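Local coordinates for protein Exo-1,5-alpha-l-arabinofuranobiosidase (Gibberella zeae, PDB 2YDT) that probably hydrolyses 1,5-linked alpha-L-arabinan from the chain end, releasing arabinobiose units, at residues 225-230 and 259-264; 231-236 and 244-249; 268-273 and 299-304. All blocks are in the same frame, centred on the assembly; numbering follows the deposited sequence.

How the contacts relate
Contacts 1 and 2, with centres about 6 Å apart, lie in one antiparallel blade of the propeller, in which strands 223-230, 245-250 and 262-263 lie side by side. Along the chain, contact 2 is nested inside the loop that contact 1 closes. Contact 3 follows later, its centre about 13 Å from each of the others, and joins the loop leaving this blade to strand 300-303 of the next. Val245 N and Pro272 O, 3.0 Å apart, probably tie contacts 2 and 3 together. The three contacts thus run from the inside of one blade to the connection with the next.

Contact 1: 225-230 and 259-264; sequences YVYEYG and KAHHQI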
# COMPACT_ATOMS: atom_id res chain seq x y z
N TYR A 225 -6.30 -11.10 -0.53
CA TYR A 225 -5.98 -10.19 0.56
C TYR A 225 -4.62 -10.57 1.09
O TYR A 225 -4.46 -11.69 1.59
CB TYR A 225 -7.03 -10.38 1.64
CG TYR A 225 -6.93 -9.53 2.89
CD1 TYR A 225 -7.38 -8.22 2.86
CD2 TYR A 225 -6.43 -10.03 4.06
CE1 TYR A 225 -7.32 -7.41 4.02
CE2 TYR A 225 -6.38 -9.25 5.24
CZ TYR A 225 -6.83 -7.94 5.18
OH TYR A 225 -6.76 -7.18 6.33
N VAL A 226 -3.67 -9.62 1.09
CA VAL A 226 -2.30 -9.88 1.45
C VAL A 226 -1.89 -8.99 2.62
O VAL A 226 -2.33 -7.82 2.72
CB VAL A 226 -1.37 -9.66 0.22
CG1 VAL A 226 0.11 -9.86 0.58
CG2 VAL A 226 -1.79 -10.67 -0.92
N TYR A 227 -1.07 -9.54 3.52
CA TYR A 227 -0.65 -8.85 4.71
C TYR A 227 0.62 -9.42 5.27
O TYR A 227 0.99 -10.54 4.91
CB TYR A 227 -1.72 -8.83 5.81
CG TYR A 227 -2.25 -10.18 6.25
CD1 TYR A 227 -1.82 -10.77 7.42
CD2 TYR A 227 -3.16 -10.86 5.48
CE1 TYR A 227 -2.32 -12.04 7.82
CE2 TYR A 227 -3.63 -12.11 5.87
CZ TYR A 227 -3.25 -12.67 7.04
OH TYR A 227 -3.74 -13.90 7.43
N GLU A 228 1.28 -8.65 6.14
CA GLU A 228 2.38 -9.24 6.94
C GLU A 228 1.79 -9.77 8.25
O GLU A 228 1.05 -9.07 8.96
CB GLU A 228 3.52 -8.24 7.17
CG GLU A 228 3.18 -7.06 8.08
CD GLU A 228 4.41 -6.18 8.46
OE1 GLU A 228 5.46 -6.31 7.79
OE2 GLU A 228 4.31 -5.38 9.42
N TYR A 229 2.11 -11.02 8.58
CA TYR A 229 1.62 -11.65 9.78
C TYR A 229 2.65 -11.58 10.89
O TYR A 229 3.45 -12.50 11.12
CB TYR A 229 1.17 -13.08 9.43
CG TYR A 229 0.64 -13.95 10.56
CD1 TYR A 229 0.51 -13.49 11.88
CD2 TYR A 229 0.31 -15.27 10.30
CE1 TYR A 229 0.07 -14.34 12.89
CE2 TYR A 229 -0.13 -16.09 11.30
CZ TYR A 229 -0.24 -15.63 12.58
OH TYR A 229 -0.63 -16.54 13.56
N GLY A 230 2.71 -10.42 11.56
CA GLY A 230 3.57 -10.24 12.72
C GLY A 230 3.27 -11.31 13.77
O GLY A 230 2.12 -11.48 14.15
N LYS A 259 -11.88 -16.80 6.33
CA LYS A 259 -11.22 -17.58 5.31
C LYS A 259 -9.91 -18.10 5.83
O LYS A 259 -9.23 -17.44 6.62
CB LYS A 259 -11.00 -16.74 4.06
CG LYS A 259 -12.28 -16.10 3.48
CD LYS A 259 -13.31 -17.19 3.15
CE LYS A 259 -14.41 -16.66 2.27
NZ LYS A 259 -15.22 -15.59 2.89
N ALA A 260 -9.52 -19.26 5.34
CA ALA A 260 -8.24 -19.86 5.72
C ALA A 260 -7.09 -18.96 5.30
O ALA A 260 -7.17 -18.24 4.29
CB ALA A 260 -8.09 -21.22 5.05
N HIS A 261 -6.02 -18.97 6.08
CA HIS A 261 -4.84 -18.21 5.71
C HIS A 261 -3.78 -19.10 5.04
O HIS A 261 -3.81 -20.34 5.17
CB HIS A 261 -4.27 -17.41 6.91
CG HIS A 261 -3.70 -18.22 8.04
ND1 HIS A 261 -3.47 -17.67 9.28
CD2 HIS A 261 -3.33 -19.54 8.14
CE1 HIS A 261 -2.98 -18.60 10.09
NE2 HIS A 261 -2.92 -19.74 9.43
N HIS A 262 -2.89 -18.45 4.32
CA HIS A 262 -1.83 -19.12 3.56
C HIS A 262 -0.55 -18.33 3.61
O HIS A 262 -0.56 -17.17 3.24
CB HIS A 262 -2.22 -19.30 2.11
CG HIS A 262 -3.52 -20.01 1.92
ND1 HIS A 262 -3.62 -21.39 1.97
CD2 HIS A 262 -4.77 -19.55 1.69
CE1 HIS A 262 -4.87 -21.74 1.77
NE2 HIS A 262 -5.60 -20.65 1.61
N GLN A 263 0.56 -18.96 3.99
CA GLN A 263 1.86 -18.34 3.84
C GLN A 263 2.33 -18.40 2.41
O GLN A 263 2.11 -19.41 1.73
CB GLN A 263 2.91 -19.11 4.70
CG GLN A 263 4.24 -18.41 4.74
CD GLN A 263 5.25 -19.17 5.60
OE1 GLN A 263 4.91 -20.24 6.18
NE2 GLN A 263 6.44 -18.61 5.76
N ILE A 264 2.99 -17.34 1.93
CA ILE A 264 3.65 -17.39 0.63
C ILE A 264 5.01 -18.03 0.80
O ILE A 264 5.84 -17.53 1.54
CB ILE A 264 3.87 -16.00 -0.03
CG1 ILE A 264 2.54 -15.37 -0.33
CG2 ILE A 264 4.69 -16.17 -1.35
CD1 ILE A 264 2.62 -14.00 -1.11
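Tyr227 is the first residue of segment 225-230 to touch His261, which it does with its phenol oxygen: OH lies 3.6 Å from His261 CB, close to the plane of the imidazole and at its edge. The two side chains cross at about a right angle. With chi1 at 56°, Tyr227 CG is lodged between its own backbone N and carbonyl carbon, and from there the ring extends across strand 245-250 toward the edge of the sheet. The hydroxyl is also engaged in hydrogen bonds with Tyr203 OH and Arg248 NE, and Tyr203 OH in turn binds His261 ND1. Tyr203 therefore bridges the two residues and helps to hold the phenol and the imidazole in place, through polar bonds that the direct contact lacks.

Glu228, next in sequence, sends its carboxylate to the other side of the strand, where it touches the bound iminosugar and accepts a hydrogen bond from Ser275 N through OE1.

Tyr229 returns to the aromatic side. Its CG stands anti to the backbone N (chi1 179°), and the ring advances until CE2 is 4.0 Å from His261 CE1. The rings are neither stacked nor T-shaped: their centroids are 5.9 Å apart and their planes are inclined at 40°. Tyr203 also stacks on the Tyr229 ring, so the same tyrosine is a neighbour of all three residues of the contact.

The nearest CA pair, Tyr229 with Gln263 at 8.9 Å, shows that the backbones are two strand spacings apart. This is the relation between the second and fourth strands of a four-stranded antiparallel blade, the unit that makes up the six-bladed beta-propeller of this sialidase-like enzyme, with one face of the second strand contributing to the sugar pocket.

Contact 2: 231-236 and 244-249; sequences GGPNPP and PVYYRL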
# COMPACT_ATOMS: atom_id res chain seq x y z
N GLY A 231 4.28 -12.05 14.19
CA GLY A 231 4.10 -13.11 15.20
C GLY A 231 3.73 -14.42 14.56
O GLY A 231 3.34 -15.39 15.26
N GLY A 232 3.82 -14.50 13.23
CA GLY A 232 3.43 -15.72 12.51
C GLY A 232 4.35 -16.89 12.87
O GLY A 232 5.47 -16.68 13.32
N PRO A 233 3.90 -18.11 12.61
CA PRO A 233 4.70 -19.27 13.08
C PRO A 233 6.05 -19.41 12.41
O PRO A 233 6.28 -18.93 11.29
CB PRO A 233 3.84 -20.49 12.72
CG PRO A 233 2.51 -19.99 12.35
CD PRO A 233 2.57 -18.51 12.10
N ASN A 234 6.94 -20.10 13.12
CA ASN A 234 8.23 -20.54 12.57
C ASN A 234 9.19 -19.43 12.19
O ASN A 234 9.65 -19.40 11.06
CB ASN A 234 8.03 -21.45 11.38
CG ASN A 234 7.08 -22.57 11.65
OD1 ASN A 234 6.14 -22.81 10.89
ND2 ASN A 234 7.31 -23.27 12.75
N PRO A 235 9.52 -18.53 13.13
CA PRO A 235 10.52 -17.51 12.86
C PRO A 235 11.84 -18.19 12.55
O PRO A 235 12.13 -19.21 13.17
CB PRO A 235 10.60 -16.69 14.15
CG PRO A 235 9.94 -17.51 15.19
CD PRO A 235 8.98 -18.43 14.50
N PRO A 236 12.61 -17.65 11.60
CA PRO A 236 13.87 -18.31 11.26
C PRO A 236 14.90 -18.25 12.38
O PRO A 236 14.72 -17.59 13.40
CB PRO A 236 14.35 -17.54 10.03
CG PRO A 236 13.68 -16.22 10.11
CD PRO A 236 12.37 -16.45 10.80
N PRO A 244 6.12 -12.84 8.30
CA PRO A 244 5.95 -13.51 7.02
C PRO A 244 4.71 -13.05 6.23
O PRO A 244 3.71 -12.65 6.82
CB PRO A 244 5.80 -14.99 7.43
CG PRO A 244 5.25 -14.93 8.78
CD PRO A 244 5.94 -13.75 9.43
N VAL A 245 4.83 -13.02 4.91
CA VAL A 245 3.71 -12.64 4.04
C VAL A 245 2.66 -13.76 4.00
O VAL A 245 2.96 -14.92 3.63
CB VAL A 245 4.15 -12.22 2.65
CG1 VAL A 245 2.93 -11.75 1.81
CG2 VAL A 245 5.21 -11.08 2.74
N TYR A 246 1.43 -13.42 4.39
CA TYR A 246 0.29 -14.33 4.33
C TYR A 246 -0.79 -13.72 3.45
O TYR A 246 -0.81 -12.52 3.16
CB TYR A 246 -0.29 -14.64 5.72
CG TYR A 246 0.35 -15.77 6.48
CD1 TYR A 246 1.69 -15.74 6.83
CD2 TYR A 246 -0.41 -16.88 6.88
CE1 TYR A 246 2.28 -16.80 7.55
CE2 TYR A 246 0.18 -17.92 7.59
CZ TYR A 246 1.51 -17.86 7.94
OH TYR A 246 2.09 -18.89 8.68
N TYR A 247 -1.71 -14.57 3.01
CA TYR A 247 -2.86 -14.14 2.22
C TYR A 247 -4.10 -14.98 2.48
O TYR A 247 -4.03 -16.08 3.02
CB TYR A 247 -2.51 -14.10 0.73
CG TYR A 247 -2.26 -15.44 0.08
CD1 TYR A 247 -3.29 -16.15 -0.58
CD2 TYR A 247 -1.01 -16.03 0.18
CE1 TYR A 247 -3.01 -17.39 -1.21
CE2 TYR A 247 -0.74 -17.24 -0.39
CZ TYR A 247 -1.75 -17.92 -1.07
OH TYR A 247 -1.44 -19.11 -1.66
N ARG A 248 -5.23 -14.42 2.09
CA ARG A 248 -6.53 -15.07 2.14
C ARG A 248 -7.26 -14.84 0.82
O ARG A 248 -7.03 -13.84 0.13
CB ARG A 248 -7.35 -14.51 3.31
CG ARG A 248 -6.74 -14.79 4.67
CD ARG A 248 -7.49 -14.22 5.80
NE ARG A 248 -6.80 -14.44 7.08
CZ ARG A 248 -7.40 -14.56 8.26
NH1 ARG A 248 -8.71 -14.44 8.35
NH2 ARG A 248 -6.71 -14.77 9.36
N LEU A 249 -8.17 -15.75 0.49
CA LEU A 249 -8.97 -15.65 -0.74
C LEU A 249 -10.46 -15.62 -0.42
O LEU A 249 -10.94 -16.37 0.46
CB LEU A 249 -8.68 -16.85 -1.65
CG LEU A 249 -7.23 -17.03 -2.05
CD1 LEU A 249 -6.92 -18.43 -2.56
CD2 LEU A 249 -6.86 -15.98 -3.08
O HOH W 1 4.70 -18.68 9.11
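Pro233 meets the phenol end of Tyr246, and van der Waals contact accounts for most of what passes directly between the two segments. Pro233 CD lies 3.5 Å from Tyr246 OH, and Pro233 CG is 3.9 Å from the same oxygen. The pyrrolidine approaches the aromatic ring obliquely, so that beyond the hydroxyl the nearest ring carbon is CZ, 4.3 Å from Pro233 CD. A second apolar approach pairs Gly232 CA with Pro244 CG at 4.2 Å. Gly232 carries no side chain on the flank that faces Pro244, which allows its backbone to pass so near the proline ring. Within its own segment Pro244 places CB at the edge of the Tyr246 ring, in its plane.

Both approaches close the base of the long connection between strands 223-230 and 245-250, the second and third strands of a propeller blade. This is a beta-hairpin whose turn has grown into an extended, proline-rich loop. Backbone hydrogen bonds between Gly231 and Trp242 and between Tyr229 and Pro244 hold the two arms together there, while Pro235 and Pro236 pack on the Trp242 side chain.

Polar contact is made through water. One molecule lies 2.7 Å from Pro233 O, to which it probably donates, and 2.7 Å from Tyr246 OH, and it stands in the plane of the tyrosine ring. The same carbonyl also receives Trp242 NE1.

Aromatic contacts complete the setting of Tyr246. Its CG lies anti to the carbonyl carbon (chi1 -87°), which swings the phenol toward the loop, and the ring forms edge-to-face pairs with Tyr229 of the neighbouring strand 223-230 and with His261.

Contact 3: 268-273 and 299-304; sequences DGTTPA and EIFTNQ. With MN (manganese (II) ion), chain M.
Phe301 loses more surface than any other residue of this contact, to Pro272 over one face and Thr270 at an edge. Pro272 lies across the phenyl ring of Phe301 in a CH-pi contact: its CG is 4.0 Å from the ring centroid and only 8° off the ring normal, while CB comes 3.9 Å from Phe301 CE2. Thr270 approaches nearly in the ring plane, its methyl CG2 being 3.9 Å from CZ of Phe301. With chi1 at -60°, Thr270 OG1 sits beside the backbone N and the methyl CG2 lies anti to that N, facing Phe301.

Thr270 OG1 donates to Asp268 OD1 at 2.7 Å, and Thr270 N reaches the same oxygen at 3.1 Å, closing an Asx turn. The hydroxyl comes from the syn side, not far from the carboxylate plane, and the amide from the anti side, well tilted out of it. Lys314 adds a salt bridge to Asp268 OD2, a hydrogen bond to Thr270 OG1 and packing against Phe301.

Glu299, just ahead of Ile300 and two residues before Phe301, binds manganese through OE2 at 2.4 Å, with Asp316 as the other protein ligand; Glu299 OE1 forms a salt bridge with Arg297.

Here an interblade loop lays a proline over an aromatic residue on the third strand of the following blade, beside a metal site, as fits neighbouring blades of a beta-propeller.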
# COMPACT_ATOMS: atom_id res chain seq x y z
N ASP A 268 11.37 -22.70 -4.50
CA ASP A 268 12.70 -22.97 -3.90
C ASP A 268 12.78 -22.84 -2.38
O ASP A 268 13.86 -22.95 -1.79
CB ASP A 268 13.79 -22.14 -4.60
CG ASP A 268 13.86 -20.70 -4.11
OD1 ASP A 268 12.93 -20.28 -3.40
OD2 ASP A 268 14.87 -20.03 -4.42
N GLY A 269 11.64 -22.57 -1.73
CA GLY A 269 11.58 -22.47 -0.29
C GLY A 269 11.67 -21.06 0.29
O GLY A 269 11.68 -20.90 1.50
N THR A 270 11.79 -20.06 -0.57
CA THR A 270 11.94 -18.66 -0.11
C THR A 270 10.65 -18.22 0.57
O THR A 270 9.56 -18.47 0.04
CB THR A 270 12.26 -17.70 -1.26
OG1 THR A 270 13.50 -18.11 -1.89
CG2 THR A 270 12.43 -16.26 -0.73
N THR A 271 10.83 -17.61 1.75
CA THR A 271 9.73 -17.15 2.62
C THR A 271 9.72 -15.60 2.70
O THR A 271 10.35 -15.01 3.58
CB THR A 271 9.87 -17.72 4.02
OG1 THR A 271 11.14 -17.37 4.58
CG2 THR A 271 9.70 -19.25 4.05
N PRO A 272 9.01 -14.94 1.78
CA PRO A 272 8.97 -13.47 1.81
C PRO A 272 8.37 -13.00 3.12
O PRO A 272 7.44 -13.63 3.66
CB PRO A 272 8.06 -13.09 0.66
CG PRO A 272 7.40 -14.33 0.22
CD PRO A 272 8.22 -15.50 0.67
N ALA A 273 8.91 -11.88 3.62
CA ALA A 273 8.47 -11.28 4.88
C ALA A 273 8.47 -9.76 4.74
O ALA A 273 9.30 -9.20 4.03
CB ALA A 273 9.37 -11.66 6.06
N GLU A 299 13.25 -9.57 -4.98
CA GLU A 299 12.53 -10.32 -5.98
C GLU A 299 11.03 -10.01 -6.00
O GLU A 299 10.47 -9.44 -5.03
CB GLU A 299 12.72 -11.83 -5.80
CG GLU A 299 14.20 -12.25 -5.88
CD GLU A 299 14.91 -12.31 -4.56
OE1 GLU A 299 14.39 -11.84 -3.53
OE2 GLU A 299 16.03 -12.86 -4.51
N ILE A 300 10.38 -10.37 -7.09
CA ILE A 300 8.90 -10.42 -7.15
C ILE A 300 8.48 -11.89 -7.06
O ILE A 300 9.24 -12.81 -7.48
CB ILE A 300 8.31 -9.70 -8.35
CG1 ILE A 300 8.74 -10.34 -9.69
CG2 ILE A 300 8.64 -8.15 -8.23
CD1 ILE A 300 7.92 -9.90 -10.87
N PHE A 301 7.29 -12.10 -6.52
CA PHE A 301 6.68 -13.39 -6.31
C PHE A 301 5.39 -13.47 -7.11
O PHE A 301 4.52 -12.60 -7.01
CB PHE A 301 6.46 -13.63 -4.83
CG PHE A 301 7.72 -13.66 -4.04
CD1 PHE A 301 8.38 -14.85 -3.78
CD2 PHE A 301 8.33 -12.48 -3.64
CE1 PHE A 301 9.60 -14.86 -3.09
CE2 PHE A 301 9.54 -12.50 -2.94
CZ PHE A 301 10.17 -13.70 -2.68
N THR A 302 5.25 -14.52 -7.93
CA THR A 302 4.13 -14.58 -8.87
C THR A 302 3.31 -15.85 -8.68
O THR A 302 3.82 -16.85 -8.21
CB THR A 302 4.58 -14.52 -10.36
OG1 THR A 302 5.42 -15.66 -10.66
CG2 THR A 302 5.34 -13.21 -10.65
N ASN A 303 2.05 -15.78 -9.10
CA ASN A 303 1.13 -16.94 -8.99
C ASN A 303 0.14 -16.85 -10.13
O ASN A 303 -0.67 -15.95 -10.22
CB ASN A 303 0.47 -16.98 -7.61
CG ASN A 303 -0.29 -18.28 -7.35
OD1 ASN A 303 -1.25 -18.59 -8.08
ND2 ASN A 303 0.09 -18.99 -6.29
N GLN A 304 0.22 -17.86 -11.02
CA GLN A 304 -0.63 -17.96 -12.18
C GLN A 304 -1.69 -19.06 -11.99
O GLN A 304 -2.28 -19.51 -12.98
CB GLN A 304 0.22 -18.20 -13.45
CG GLN A 304 1.09 -16.98 -13.80
CD GLN A 304 1.89 -17.11 -15.08
OE1 GLN A 304 2.19 -16.10 -15.75
NE2 GLN A 304 2.28 -18.33 -15.42
MN MN M . 17.60 -13.15 -6.24
O HOH W 2 16.84 -14.66 -6.47